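Local coordinates for extracellular solute-binding protein family 1 (Kribbella flavida, PDB 5IXP), which probably binds an as yet unidentified solute outside the cell and delivers it to an ABC transporter, as other members of its solute-binding family do, at residues A60-V63 and S64-Y67; D123-R127 and A128-T132; A249-F252 and G253-K256; A379-K382 and Q383-E387. All coordinates share one frame; numbering follows the deposited sequence. Where two conformers were deposited one is given.

Contact 1: residues A60-V63 and S64-Y67; sequences AMEV and SWIY
A type I beta-turn with Glu62 and Trp65 at its ends closes strand 58-62 of the periplasmic-binding-protein fold and leads the chain into helix 66-70. Its defining bond runs from Trp65 N to Glu62 O, 3.0 Å long, and a weak bond from Ile66 N to Val63 O follows it. The Glu62 side chain bends at chi2 (-101°) and curls back over the turn, so that OE1 takes two bonds from Ser64, at 2.6 Å from OG and at 2.7 Å from N. The hydroxyl comes nearly along the C-O direction and the amide from the opposite face of the carboxylate. Serine suits the place because it adds a second donor beside its own N-H. Trp65 was modelled in two conformers; in the one described, Glu62 CB sits over the centre of the six-membered ring, 3.8 Å from its centroid, a CH-pi contact. The indole also packs against Val38 and Ile42 of helix 38-51. Met61, buried and present as selenomethionine, lays CG 3.8 Å from Trp65 CE3. A nearly extended chi2 (159°) carries its SE to Ile66, where it rests 4.0 Å from CG1.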
ATOM      1  N   ALA A  60       6.734  -8.507  12.440  1.00  8.55           N
ATOM      2  CA  ALA A  60       6.112  -7.532  11.561  1.00  9.14           C
ATOM      3  C   ALA A  60       5.771  -8.173  10.222  1.00 10.55           C
ATOM      4  O   ALA A  60       6.475  -9.059   9.729  1.00 12.28           O
ATOM      5  CB  ALA A  60       7.015  -6.319  11.334  1.00  8.29           C
HETATM    6  N   MSE A  61       4.684  -7.696   9.634  1.00 10.35           N
HETATM    7  CA  MSE A  61       4.152  -8.241   8.393  1.00 12.49           C
HETATM    8  C   MSE A  61       3.624  -7.099   7.541  1.00 13.30           C
HETATM    9  O   MSE A  61       2.803  -6.301   8.017  1.00 13.83           O
HETATM   10  CB  MSE A  61       3.032  -9.235   8.704  1.00 18.37           C
HETATM   11  CG  MSE A  61       2.923 -10.388   7.778  1.00 31.57           C
HETATM   12 SE   MSE A  61       1.972 -11.784   8.660  0.69 36.96          SE
HETATM   13  CE  MSE A  61       3.341 -12.800   9.555  1.00 41.75           C
ATOM     14  N   GLU A  62       4.078  -7.011   6.292  1.00 11.97           N
ATOM     15  CA  GLU A  62       3.506  -6.034   5.375  1.00 13.18           C
ATOM     16  C   GLU A  62       2.150  -6.523   4.873  1.00 12.66           C
ATOM     17  O   GLU A  62       1.897  -7.734   4.753  1.00 15.13           O
ATOM     18  CB  GLU A  62       4.445  -5.762   4.192  1.00 17.63           C
ATOM     19  CG  GLU A  62       4.397  -4.320   3.681  1.00 26.25           C
ATOM     20  CD  GLU A  62       3.550  -4.136   2.421  1.00 33.56           C
ATOM     21  OE1 GLU A  62       3.099  -5.137   1.839  1.00 32.41           O
ATOM     22  OE2 GLU A  62       3.347  -2.983   2.002  1.00 36.16           O
ATOM     23  N   VAL A  63       1.265  -5.564   4.578  1.00 13.03           N
ATOM     24  CA  VAL A  63      -0.098  -5.940   4.216  1.00 13.51           C
ATOM     25  C   VAL A  63      -0.124  -6.785   2.948  1.00 17.23           C
ATOM     26  O   VAL A  63      -1.032  -7.608   2.766  1.00 21.92           O
ATOM     27  CB  VAL A  63      -0.997  -4.695   4.078  1.00 14.29           C
ATOM     28  CG1 VAL A  63      -0.552  -3.820   2.895  1.00 15.90           C
ATOM     29  CG2 VAL A  63      -2.462  -5.125   3.959  1.00 15.72           C
ATOM     30  N   SER A  64       0.865  -6.634   2.066  1.00 15.94           N
ATOM     31  CA  SER A  64       0.781  -7.415   0.834  1.00 21.44           C
ATOM     32  C   SER A  64       1.110  -8.890   1.039  1.00 22.78           C
ATOM     33  O   SER A  64       0.825  -9.692   0.143  1.00 29.41           O
ATOM     34  CB  SER A  64       1.688  -6.837  -0.252  1.00 27.10           C
ATOM     35  OG  SER A  64       3.051  -6.998   0.094  1.00 31.12           O
ATOM     36  N   TRP A  65       1.698  -9.260   2.187  0.77 23.98           N
ATOM     37  CA  TRP A  65       2.008 -10.653   2.510  0.77 23.84           C
ATOM     38  C   TRP A  65       0.947 -11.327   3.357  0.77 23.93           C
ATOM     39  O   TRP A  65       0.909 -12.560   3.405  0.77 23.04           O
ATOM     40  CB  TRP A  65       3.306 -10.794   3.321  0.77 24.72           C
ATOM     41  CG  TRP A  65       4.415  -9.906   2.995  0.77 20.43           C
ATOM     42  CD1 TRP A  65       4.679  -9.326   1.799  0.77 16.52           C
ATOM     43  CD2 TRP A  65       5.444  -9.478   3.895  0.77 18.78           C
ATOM     44  NE1 TRP A  65       5.803  -8.549   1.893  0.77 16.43           N
ATOM     45  CE2 TRP A  65       6.295  -8.628   3.172  0.77 19.21           C
ATOM     46  CE3 TRP A  65       5.718  -9.726   5.244  0.77 18.31           C
ATOM     47  CZ2 TRP A  65       7.404  -8.026   3.747  0.77 23.03           C
ATOM     48  CZ3 TRP A  65       6.814  -9.133   5.817  0.77 16.61           C
ATOM     49  CH2 TRP A  65       7.655  -8.292   5.068  0.77 21.47           C
ATOM     50  N   ILE A  66       0.143 -10.549   4.086  1.00 22.66           N
ATOM     51  CA  ILE A  66      -0.628 -11.106   5.193  1.00 23.68           C
ATOM     52  C   ILE A  66      -1.684 -12.097   4.710  1.00 26.47           C
ATOM     53  O   ILE A  66      -2.112 -12.962   5.491  1.00 27.33           O
ATOM     54  CB  ILE A  66      -1.224  -9.974   6.052  1.00 24.58           C
ATOM     55  CG1 ILE A  66      -1.652 -10.518   7.420  1.00 27.16           C
ATOM     56  CG2 ILE A  66      -2.367  -9.271   5.333  1.00 26.23           C
ATOM     57  CD1 ILE A  66      -1.906  -9.438   8.464  1.00 30.89           C
ATOM     58  N   TYR A  67      -2.076 -12.031   3.431  1.00 26.59           N
ATOM     59  CA  TYR A  67      -3.014 -13.011   2.883  1.00 27.56           C
ATOM     60  C   TYR A  67      -2.506 -14.431   3.101  1.00 28.23           C
ATOM     61  O   TYR A  67      -3.284 -15.335   3.421  1.00 30.12           O
ATOM     62  CB  TYR A  67      -3.252 -12.752   1.386  1.00 26.66           C
ATOM     63  CG  TYR A  67      -2.087 -13.153   0.487  1.00 30.55           C
ATOM     64  CD1 TYR A  67      -1.086 -12.247   0.167  1.00 32.58           C
ATOM     65  CD2 TYR A  67      -1.988 -14.443  -0.034  1.00 32.81           C
ATOM     66  CE1 TYR A  67      -0.017 -12.606  -0.638  1.00 33.42           C
ATOM     67  CE2 TYR A  67      -0.915 -14.817  -0.837  1.00 33.43           C
ATOM     68  CZ  TYR A  67       0.067 -13.892  -1.135  1.00 36.06           C
ATOM     69  OH  TYR A  67       1.137 -14.245  -1.937  1.00 38.96           O
TER
HETATM   70  O   HOH W   1      -2.695  -9.452   1.722  1.00 31.36           O

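Contact 2: residues D123-R127 and A128-T132; sequences DLFAR and AGLPT
Ala128 takes up the last regular bond of helix 122-127, its N lying 3.0 Å from Leu124 O, and its small methyl packs against Phe154 and Met158. Gly129 then breaks the helix at phi 82°, where a beta-carbon would be pressed against the preceding carbonyl oxygen. Its N bonds to Ala126 O at 3.1 Å, and Leu130 N reaches back to Phe125 O at 3.0 Å: together the two bonds of a Schellman motif. Leu130 adds the motif's usual apolar clasp. With CG beside its backbone N (chi1 -77°), it sets CD1 over the centre of the Phe125 ring, 3.7 Å from the centroid, though a second conformer of this leucine exists. Pro131 carries the chain round the ring's edge, and its O lies in the ring plane 3.3 Å from Phe125 CD2. Thr132 CG2 lies 3.8 Å from Ala126 CB. With Phe125 replaced by alanine, Leu130 CD1 would probably lose the surface it lies on, and a gap would open beside Tyr120 and Trp163. A water joins Ala126 O to Leu130 O, so the capped helix end has the carbonyls of Leu124, Phe125 and Ala126 met by turn amides, the last also by water, while the hydrocarbon groups close together.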
ATOM      1  N   ASP A 123       3.462  21.832 -14.073  1.00 17.61           N
ATOM      2  CA  ASP A 123       4.011  22.489 -15.256  1.00 18.54           C
ATOM      3  C   ASP A 123       3.481  21.854 -16.533  1.00 19.47           C
ATOM      4  O   ASP A 123       3.096  22.560 -17.474  1.00 20.18           O
ATOM      5  CB  ASP A 123       5.542  22.446 -15.231  1.00 21.25           C
ATOM      6  CG  ASP A 123       6.092  21.032 -15.211  1.00 21.22           C
ATOM      7  OD1 ASP A 123       5.491  20.171 -14.544  1.00 20.90           O
ATOM      8  OD2 ASP A 123       7.133  20.780 -15.865  1.00 23.62           O
ATOM      9  N   LEU A 124       3.433  20.522 -16.580  1.00 19.03           N
ATOM     10  CA  LEU A 124       2.876  19.847 -17.748  1.00 18.06           C
ATOM     11  C   LEU A 124       1.377  20.094 -17.862  1.00 20.22           C
ATOM     12  O   LEU A 124       0.861  20.290 -18.971  1.00 19.16           O
ATOM     13  CB  LEU A 124       3.184  18.350 -17.692  1.00 17.42           C
ATOM     14  CG  LEU A 124       4.672  17.984 -17.648  1.00 18.72           C
ATOM     15  CD1 LEU A 124       4.872  16.457 -17.655  1.00 16.61           C
ATOM     16  CD2 LEU A 124       5.456  18.658 -18.785  1.00 20.25           C
ATOM     17  N   PHE A 125       0.663  20.106 -16.731  1.00 16.81           N
ATOM     18  CA  PHE A 125      -0.760  20.437 -16.770  1.00 18.75           C
ATOM     19  C   PHE A 125      -0.972  21.830 -17.351  1.00 18.93           C
ATOM     20  O   PHE A 125      -1.829  22.032 -18.222  1.00 17.75           O
ATOM     21  CB  PHE A 125      -1.374  20.349 -15.369  1.00 18.08           C
ATOM     22  CG  PHE A 125      -1.857  18.966 -14.981  1.00 17.45           C
ATOM     23  CD1 PHE A 125      -1.153  17.829 -15.366  1.00 15.65           C
ATOM     24  CD2 PHE A 125      -3.006  18.812 -14.206  1.00 15.78           C
ATOM     25  CE1 PHE A 125      -1.578  16.559 -14.990  1.00 14.99           C
ATOM     26  CE2 PHE A 125      -3.449  17.549 -13.823  1.00 17.15           C
ATOM     27  CZ  PHE A 125      -2.734  16.411 -14.221  1.00 15.85           C
ATOM     28  N   ALA A 126      -0.200  22.808 -16.873  1.00 17.81           N
ATOM     29  CA  ALA A 126      -0.359  24.176 -17.360  1.00 21.01           C
ATOM     30  C   ALA A 126      -0.199  24.236 -18.875  1.00 21.91           C
ATOM     31  O   ALA A 126      -1.026  24.828 -19.582  1.00 20.24           O
ATOM     32  CB  ALA A 126       0.650  25.095 -16.675  1.00 24.10           C
ATOM     33  N   ARG A 127       0.860  23.602 -19.388  1.00 21.06           N
ATOM     34  CA  ARG A 127       1.161  23.650 -20.813  1.00 20.98           C
ATOM     35  C   ARG A 127       0.114  22.911 -21.635  1.00 18.96           C
ATOM     36  O   ARG A 127      -0.071  23.207 -22.824  1.00 19.08           O
ATOM     37  CB  ARG A 127       2.559  23.068 -21.052  1.00 23.77           C
ATOM     38  CG  ARG A 127       3.672  23.959 -20.499  1.00 25.42           C
ATOM     39  CD  ARG A 127       5.018  23.251 -20.393  1.00 31.64           C
ATOM     40  NE  ARG A 127       5.291  22.369 -21.528  1.00 40.22           N
ATOM     41  CZ  ARG A 127       6.256  21.446 -21.548  1.00 43.17           C
ATOM     42  NH1 ARG A 127       7.054  21.281 -20.492  1.00 46.65           N
ATOM     43  NH2 ARG A 127       6.421  20.682 -22.621  1.00 40.17           N
ATOM     44  N   ALA A 128      -0.566  21.944 -21.032  1.00 19.42           N
ATOM     45  CA  ALA A 128      -1.592  21.184 -21.723  1.00 19.25           C
ATOM     46  C   ALA A 128      -2.963  21.837 -21.645  1.00 22.70           C
ATOM     47  O   ALA A 128      -3.921  21.298 -22.207  1.00 26.73           O
ATOM     48  CB  ALA A 128      -1.665  19.760 -21.160  1.00 18.10           C
ATOM     49  N   GLY A 129      -3.085  22.978 -20.969  1.00 20.32           N
ATOM     50  CA  GLY A 129      -4.377  23.618 -20.827  1.00 19.70           C
ATOM     51  C   GLY A 129      -5.246  23.065 -19.722  1.00 18.95           C
ATOM     52  O   GLY A 129      -6.423  23.433 -19.641  1.00 24.11           O
ATOM     53  N   LEU A 130      -4.706  22.188 -18.873  0.51 19.53           N
ATOM     54  CA  LEU A 130      -5.427  21.653 -17.731  0.51 17.77           C
ATOM     55  C   LEU A 130      -5.401  22.644 -16.576  0.51 19.35           C
ATOM     56  O   LEU A 130      -4.562  23.548 -16.544  0.51 21.52           O
ATOM     57  CB  LEU A 130      -4.801  20.333 -17.286  0.51 16.65           C
ATOM     58  CG  LEU A 130      -5.128  19.109 -18.137  0.51 18.78           C
ATOM     59  CD1 LEU A 130      -4.285  17.909 -17.710  0.51 18.71           C
ATOM     60  CD2 LEU A 130      -6.613  18.798 -18.036  0.51 18.15           C
ATOM     61  N   PRO A 131      -6.304  22.497 -15.605  1.00 20.06           N
ATOM     62  CA  PRO A 131      -6.178  23.280 -14.373  1.00 19.24           C
ATOM     63  C   PRO A 131      -4.907  22.885 -13.634  1.00 20.54           C
ATOM     64  O   PRO A 131      -4.366  21.789 -13.815  1.00 20.30           O
ATOM     65  CB  PRO A 131      -7.427  22.895 -13.572  1.00 22.43           C
ATOM     66  CG  PRO A 131      -7.763  21.513 -14.060  1.00 21.82           C
ATOM     67  CD  PRO A 131      -7.465  21.579 -15.544  1.00 19.33           C
ATOM     68  N   THR A 132      -4.416  23.797 -12.801  1.00 19.92           N
ATOM     69  CA  THR A 132      -3.236  23.510 -11.991  1.00 21.16           C
ATOM     70  C   THR A 132      -3.493  23.588 -10.497  1.00 21.21           C
ATOM     71  O   THR A 132      -2.772  22.946  -9.728  1.00 21.05           O
ATOM     72  CB  THR A 132      -2.093  24.474 -12.337  1.00 21.41           C
ATOM     73  OG1 THR A 132      -2.566  25.818 -12.214  1.00 25.22           O
ATOM     74  CG2 THR A 132      -1.593  24.239 -13.764  1.00 22.25           C
TER
HETATM   75  O   HOH W   2      -3.623  25.472 -18.108  1.00 24.98           O

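Contact 3: residues A249-F252 and G253-K256; sequences AGTF and GKGK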
ATOM      1  N   ALA A 249      13.219  13.040  -8.626  1.00 24.82           N
ATOM      2  CA  ALA A 249      13.135  14.206  -9.497  1.00 25.97           C
ATOM      3  C   ALA A 249      14.170  15.264  -9.136  1.00 28.12           C
ATOM      4  O   ALA A 249      14.645  15.987 -10.021  1.00 29.74           O
ATOM      5  CB  ALA A 249      11.728  14.801  -9.446  1.00 24.18           C
ATOM      6  N   GLY A 250      14.528  15.368  -7.858  1.00 27.46           N
ATOM      7  CA  GLY A 250      15.565  16.294  -7.437  1.00 30.67           C
ATOM      8  C   GLY A 250      15.260  17.729  -7.821  1.00 32.53           C
ATOM      9  O   GLY A 250      14.102  18.163  -7.869  1.00 32.48           O
ATOM     10  N   THR A 251      16.327  18.484  -8.109  1.00 33.22           N
ATOM     11  CA  THR A 251      16.157  19.894  -8.442  1.00 33.57           C
ATOM     12  C   THR A 251      15.394  20.078  -9.750  1.00 33.05           C
ATOM     13  O   THR A 251      14.709  21.093  -9.924  1.00 36.28           O
ATOM     14  CB  THR A 251      17.517  20.599  -8.504  1.00 36.70           C
ATOM     15  OG1 THR A 251      18.295  20.065  -9.579  1.00 40.61           O
ATOM     16  CG2 THR A 251      18.277  20.392  -7.208  1.00 36.92           C
ATOM     17  N   PHE A 252      15.479  19.110 -10.670  1.00 29.02           N
ATOM     18  CA  PHE A 252      14.653  19.171 -11.872  1.00 29.53           C
ATOM     19  C   PHE A 252      13.179  19.295 -11.512  1.00 27.62           C
ATOM     20  O   PHE A 252      12.437  20.046 -12.152  1.00 30.72           O
ATOM     21  CB  PHE A 252      14.884  17.936 -12.747  1.00 29.30           C
ATOM     22  CG  PHE A 252      13.895  17.794 -13.884  1.00 29.28           C
ATOM     23  CD1 PHE A 252      14.149  18.375 -15.120  1.00 30.11           C
ATOM     24  CD2 PHE A 252      12.715  17.064 -13.721  1.00 29.13           C
ATOM     25  CE1 PHE A 252      13.243  18.238 -16.167  1.00 31.79           C
ATOM     26  CE2 PHE A 252      11.805  16.929 -14.763  1.00 28.38           C
ATOM     27  CZ  PHE A 252      12.068  17.514 -15.986  1.00 29.94           C
ATOM     28  N   GLY A 253      12.742  18.578 -10.479  1.00 27.78           N
ATOM     29  CA  GLY A 253      11.334  18.569 -10.128  1.00 27.29           C
ATOM     30  C   GLY A 253      10.862  19.725  -9.272  1.00 28.25           C
ATOM     31  O   GLY A 253       9.657  19.837  -9.035  1.00 27.63           O
ATOM     32  N   LYS A 254      11.771  20.578  -8.797  1.00 31.82           N
ATOM     33  CA  LYS A 254      11.368  21.705  -7.963  1.00 30.25           C
ATOM     34  C   LYS A 254      10.384  22.599  -8.702  1.00 28.72           C
ATOM     35  O   LYS A 254      10.597  22.950  -9.867  1.00 29.14           O
ATOM     36  CB  LYS A 254      12.591  22.514  -7.527  1.00 32.85           C
ATOM     37  CG  LYS A 254      13.484  21.763  -6.554  1.00 42.00           C
ATOM     38  CD  LYS A 254      14.344  22.701  -5.722  1.00 46.98           C
ATOM     39  CE  LYS A 254      14.992  21.952  -4.559  1.00 50.73           C
ATOM     40  NZ  LYS A 254      13.991  21.418  -3.581  1.00 51.32           N
ATOM     41  N   GLY A 255       9.297  22.958  -8.023  1.00 27.48           N
ATOM     42  CA  GLY A 255       8.265  23.783  -8.615  1.00 26.24           C
ATOM     43  C   GLY A 255       7.358  23.082  -9.599  1.00 26.52           C
ATOM     44  O   GLY A 255       6.482  23.735 -10.180  1.00 26.96           O
ATOM     45  N   LYS A 256       7.519  21.775  -9.802  1.00 21.68           N
ATOM     46  CA  LYS A 256       6.771  21.089 -10.848  1.00 21.32           C
ATOM     47  C   LYS A 256       5.716  20.117 -10.340  1.00 22.81           C
ATOM     48  O   LYS A 256       4.861  19.707 -11.131  1.00 20.66           O
ATOM     49  CB  LYS A 256       7.726  20.333 -11.779  1.00 18.39           C
ATOM     50  CG  LYS A 256       8.618  21.246 -12.597  1.00 21.77           C
ATOM     51  CD  LYS A 256       9.548  20.464 -13.508  1.00 26.13           C
ATOM     52  CE  LYS A 256      10.453  21.406 -14.292  1.00 28.37           C
ATOM     53  NZ  LYS A 256      11.557  20.653 -14.948  1.00 31.75           N
TER
HETATM   54  O   HOH W   3      12.897  23.110 -11.424  1.00 41.85           O
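Phe252 holds CG opposite its backbone N (chi1 170°), and Lys256, once CG has turned beside its own N (chi1 -67°), runs fully extended; the two side chains meet at about a right angle. The ammonium group thus arrives over one face of the ring, NZ 3.3 Å from the Phe252 centroid and displaced toward the rim, a close cation-pi contact. The same NZ donates to Phe252 O at 3.0 Å, so one residue offers the lysine both a ring face and a carbonyl. A leucine at Phe252 would probably forfeit the cation-pi half of this grip, leaving the ammonium group held to this residue by the carbonyl alone and freer to swing. Two glycines shape the bend beneath. Gly250 leaves the helix with positive phi, and Gly253 lies so near Ala249 that a beta-carbon would collide with the alanine methyl. Gly253 N is shared between Ala249 O at 3.2 Å and Gly250 O at 3.0 Å, while Lys254 N bonds to Thr251 O at 3.2 Å. The whole bend links helix 241-249 to strand 257-260; Tyr329 OH is hydrogen-bonded to Gly250 O, and Arg121 of strand 108-121 lies against Phe252 and Lys256.

Contact 4: residues A379-K382 and Q383-E387; sequences AAWK and QALRE
Leu385 lies over one face of the Trp381 indole, its CG 4.1 Å from the centroid of the five-membered ring and offset toward the rim. CD1 reaches 3.4 Å from Trp381 NE1, and CD2 spreads along the benzo part, 3.9 Å from CZ2. The indole is brought there by a first torsion of 174°, which sets CG opposite the backbone N. On another side of the helix Arg386 bends at chi3 (-52°) and folds back along the previous turn, placing a guanidinium face over Lys382 O; its NH2 meets a water at 3.1 Å that in turn donates to Ala379 O. Gln383, extended throughout, gives NE2 to Glu387 OE2 at 2.8 Å, a nearly straight bond (171°) in the amide plane that meets the carboxylate from above its own plane. Gln375 binds the other end of that amide, OE1, and so fixes which way it is turned. Further out, Trp201 and the cation of Lys198 meet the indole. Ala380 and Ala384, small enough for close approach, face helix 356-371 through Val370, Phe363 and Ala366. Pairs four residues apart over regular backbone bonds are those of an alpha-helix, and these buried alanines, with Lys382 and Arg386 exposed, make it amphipathic, here the last in the chain.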
ATOM      1  N   ALA A 379      -3.943 -12.206 -26.450  1.00 19.81           N
ATOM      2  CA  ALA A 379      -3.032 -13.311 -26.148  1.00 18.01           C
ATOM      3  C   ALA A 379      -2.516 -13.225 -24.716  1.00 19.92           C
ATOM      4  O   ALA A 379      -2.373 -14.245 -24.032  1.00 20.93           O
ATOM      5  CB  ALA A 379      -1.861 -13.324 -27.132  1.00 20.76           C
ATOM      6  N   ALA A 380      -2.231 -12.012 -24.245  1.00 17.65           N
ATOM      7  CA  ALA A 380      -1.751 -11.862 -22.874  1.00 18.79           C
ATOM      8  C   ALA A 380      -2.833 -12.226 -21.866  1.00 18.42           C
ATOM      9  O   ALA A 380      -2.544 -12.829 -20.822  1.00 17.04           O
ATOM     10  CB  ALA A 380      -1.262 -10.433 -22.652  1.00 19.11           C
ATOM     11  N   TRP A 381      -4.080 -11.845 -22.146  1.00 15.71           N
ATOM     12  CA  TRP A 381      -5.158 -12.163 -21.221  1.00 18.01           C
ATOM     13  C   TRP A 381      -5.374 -13.666 -21.140  1.00 19.01           C
ATOM     14  O   TRP A 381      -5.548 -14.210 -20.043  1.00 19.18           O
ATOM     15  CB  TRP A 381      -6.443 -11.442 -21.635  1.00 21.19           C
ATOM     16  CG  TRP A 381      -7.633 -11.836 -20.812  1.00 21.33           C
ATOM     17  CD1 TRP A 381      -8.621 -12.712 -21.162  1.00 24.35           C
ATOM     18  CD2 TRP A 381      -7.959 -11.368 -19.499  1.00 19.84           C
ATOM     19  NE1 TRP A 381      -9.543 -12.818 -20.143  1.00 23.73           N
ATOM     20  CE2 TRP A 381      -9.158 -12.002 -19.112  1.00 23.02           C
ATOM     21  CE3 TRP A 381      -7.354 -10.469 -18.613  1.00 20.58           C
ATOM     22  CZ2 TRP A 381      -9.760 -11.774 -17.876  1.00 20.66           C
ATOM     23  CZ3 TRP A 381      -7.957 -10.237 -17.388  1.00 20.09           C
ATOM     24  CH2 TRP A 381      -9.148 -10.891 -17.028  1.00 19.93           C
ATOM     25  N   LYS A 382      -5.350 -14.361 -22.288  1.00 19.79           N
ATOM     26  CA  LYS A 382      -5.491 -15.811 -22.254  1.00 23.15           C
ATOM     27  C   LYS A 382      -4.337 -16.446 -21.493  1.00 20.71           C
ATOM     28  O   LYS A 382      -4.545 -17.374 -20.704  1.00 23.29           O
ATOM     29  CB  LYS A 382      -5.578 -16.383 -23.670  1.00 24.08           C
ATOM     30  CG  LYS A 382      -6.777 -15.908 -24.458  1.00 31.86           C
ATOM     31  CD  LYS A 382      -6.785 -16.546 -25.854  1.00 35.85           C
ATOM     32  CE  LYS A 382      -7.989 -16.111 -26.675  1.00 43.99           C
ATOM     33  NZ  LYS A 382      -9.274 -16.603 -26.093  1.00 47.98           N
ATOM     34  N   GLN A 383      -3.114 -15.953 -21.705  1.00 17.86           N
ATOM     35  CA  GLN A 383      -1.974 -16.517 -20.987  1.00 18.64           C
ATOM     36  C   GLN A 383      -2.094 -16.272 -19.491  1.00 20.20           C
ATOM     37  O   GLN A 383      -1.807 -17.169 -18.688  1.00 21.27           O
ATOM     38  CB  GLN A 383      -0.654 -15.948 -21.513  1.00 17.39           C
ATOM     39  CG  GLN A 383       0.555 -16.449 -20.730  1.00 18.87           C
ATOM     40  CD  GLN A 383       1.875 -16.070 -21.370  1.00 21.02           C
ATOM     41  OE1 GLN A 383       1.905 -15.509 -22.463  1.00 20.63           O
ATOM     42  NE2 GLN A 383       2.981 -16.385 -20.691  1.00 20.75           N
ATOM     43  N   ALA A 384      -2.523 -15.068 -19.091  1.00 18.69           N
ATOM     44  CA  ALA A 384      -2.712 -14.798 -17.668  1.00 20.27           C
ATOM     45  C   ALA A 384      -3.732 -15.756 -17.062  1.00 22.02           C
ATOM     46  O   ALA A 384      -3.512 -16.298 -15.973  1.00 20.80           O
ATOM     47  CB  ALA A 384      -3.135 -13.342 -17.448  1.00 20.38           C
ATOM     48  N   LEU A 385      -4.844 -16.004 -17.765  1.00 20.49           N
ATOM     49  CA  LEU A 385      -5.851 -16.916 -17.226  1.00 24.28           C
ATOM     50  C   LEU A 385      -5.286 -18.319 -17.052  1.00 25.85           C
ATOM     51  O   LEU A 385      -5.507 -18.953 -16.012  1.00 25.09           O
ATOM     52  CB  LEU A 385      -7.096 -16.949 -18.116  1.00 23.09           C
ATOM     53  CG  LEU A 385      -7.980 -15.697 -18.120  1.00 23.91           C
ATOM     54  CD1 LEU A 385      -9.273 -15.936 -18.875  1.00 27.11           C
ATOM     55  CD2 LEU A 385      -8.283 -15.212 -16.713  1.00 26.15           C
ATOM     56  N   ARG A 386      -4.551 -18.820 -18.056  1.00 23.40           N
ATOM     57  CA  ARG A 386      -3.920 -20.133 -17.933  1.00 25.09           C
ATOM     58  C   ARG A 386      -2.990 -20.188 -16.732  1.00 25.26           C
ATOM     59  O   ARG A 386      -3.037 -21.132 -15.934  1.00 26.37           O
ATOM     60  CB  ARG A 386      -3.132 -20.483 -19.198  1.00 27.52           C
ATOM     61  CG  ARG A 386      -3.956 -20.921 -20.381  1.00 32.98           C
ATOM     62  CD  ARG A 386      -3.072 -21.602 -21.445  1.00 35.80           C
ATOM     63  NE  ARG A 386      -1.911 -20.794 -21.824  1.00 35.07           N
ATOM     64  CZ  ARG A 386      -1.944 -19.829 -22.740  1.00 37.17           C
ATOM     65  NH1 ARG A 386      -3.084 -19.540 -23.356  1.00 37.86           N
ATOM     66  NH2 ARG A 386      -0.844 -19.144 -23.033  1.00 33.36           N
ATOM     67  N   GLU A 387      -2.116 -19.189 -16.602  1.00 21.20           N
ATOM     68  CA  GLU A 387      -1.127 -19.209 -15.535  1.00 20.81           C
ATOM     69  C   GLU A 387      -1.762 -18.979 -14.173  1.00 23.83           C
ATOM     70  O   GLU A 387      -1.304 -19.552 -13.177  1.00 25.91           O
ATOM     71  CB  GLU A 387      -0.047 -18.174 -15.827  1.00 20.41           C
ATOM     72  CG  GLU A 387       0.672 -18.477 -17.134  1.00 25.17           C
ATOM     73  CD  GLU A 387       1.804 -17.526 -17.433  1.00 28.58           C
ATOM     74  OE1 GLU A 387       1.901 -16.470 -16.778  1.00 33.01           O
ATOM     75  OE2 GLU A 387       2.603 -17.841 -18.334  1.00 29.04           O
TER
HETATM   76  O   HOH W   4      -1.782 -16.875 -24.877  1.00 28.21           O

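Contacts 2 and 3 are neighbours, their centres about 16 Å apart, and they touch where Asp123 OD2 packs 3.4 Å from Lys256 CD. Arg121 ties them further, since it forms a salt bridge with Asp123 and also lies against Phe252 and Lys256. Close to them in the chain, strands 108-121 and 232-238 are joined by the Cys119-Cys237 disulfide. Contact 1 lies apart, its centre about 39 Å from that of contact 2 and 33 Å from that of contact 3. At about 10 Å from the chain's centre, it is probably the nearest of the four to the interlobe cleft where such proteins bind solute. Contact 4, on the terminal helix, comes within about 13 Å of contact 1, nearest atoms.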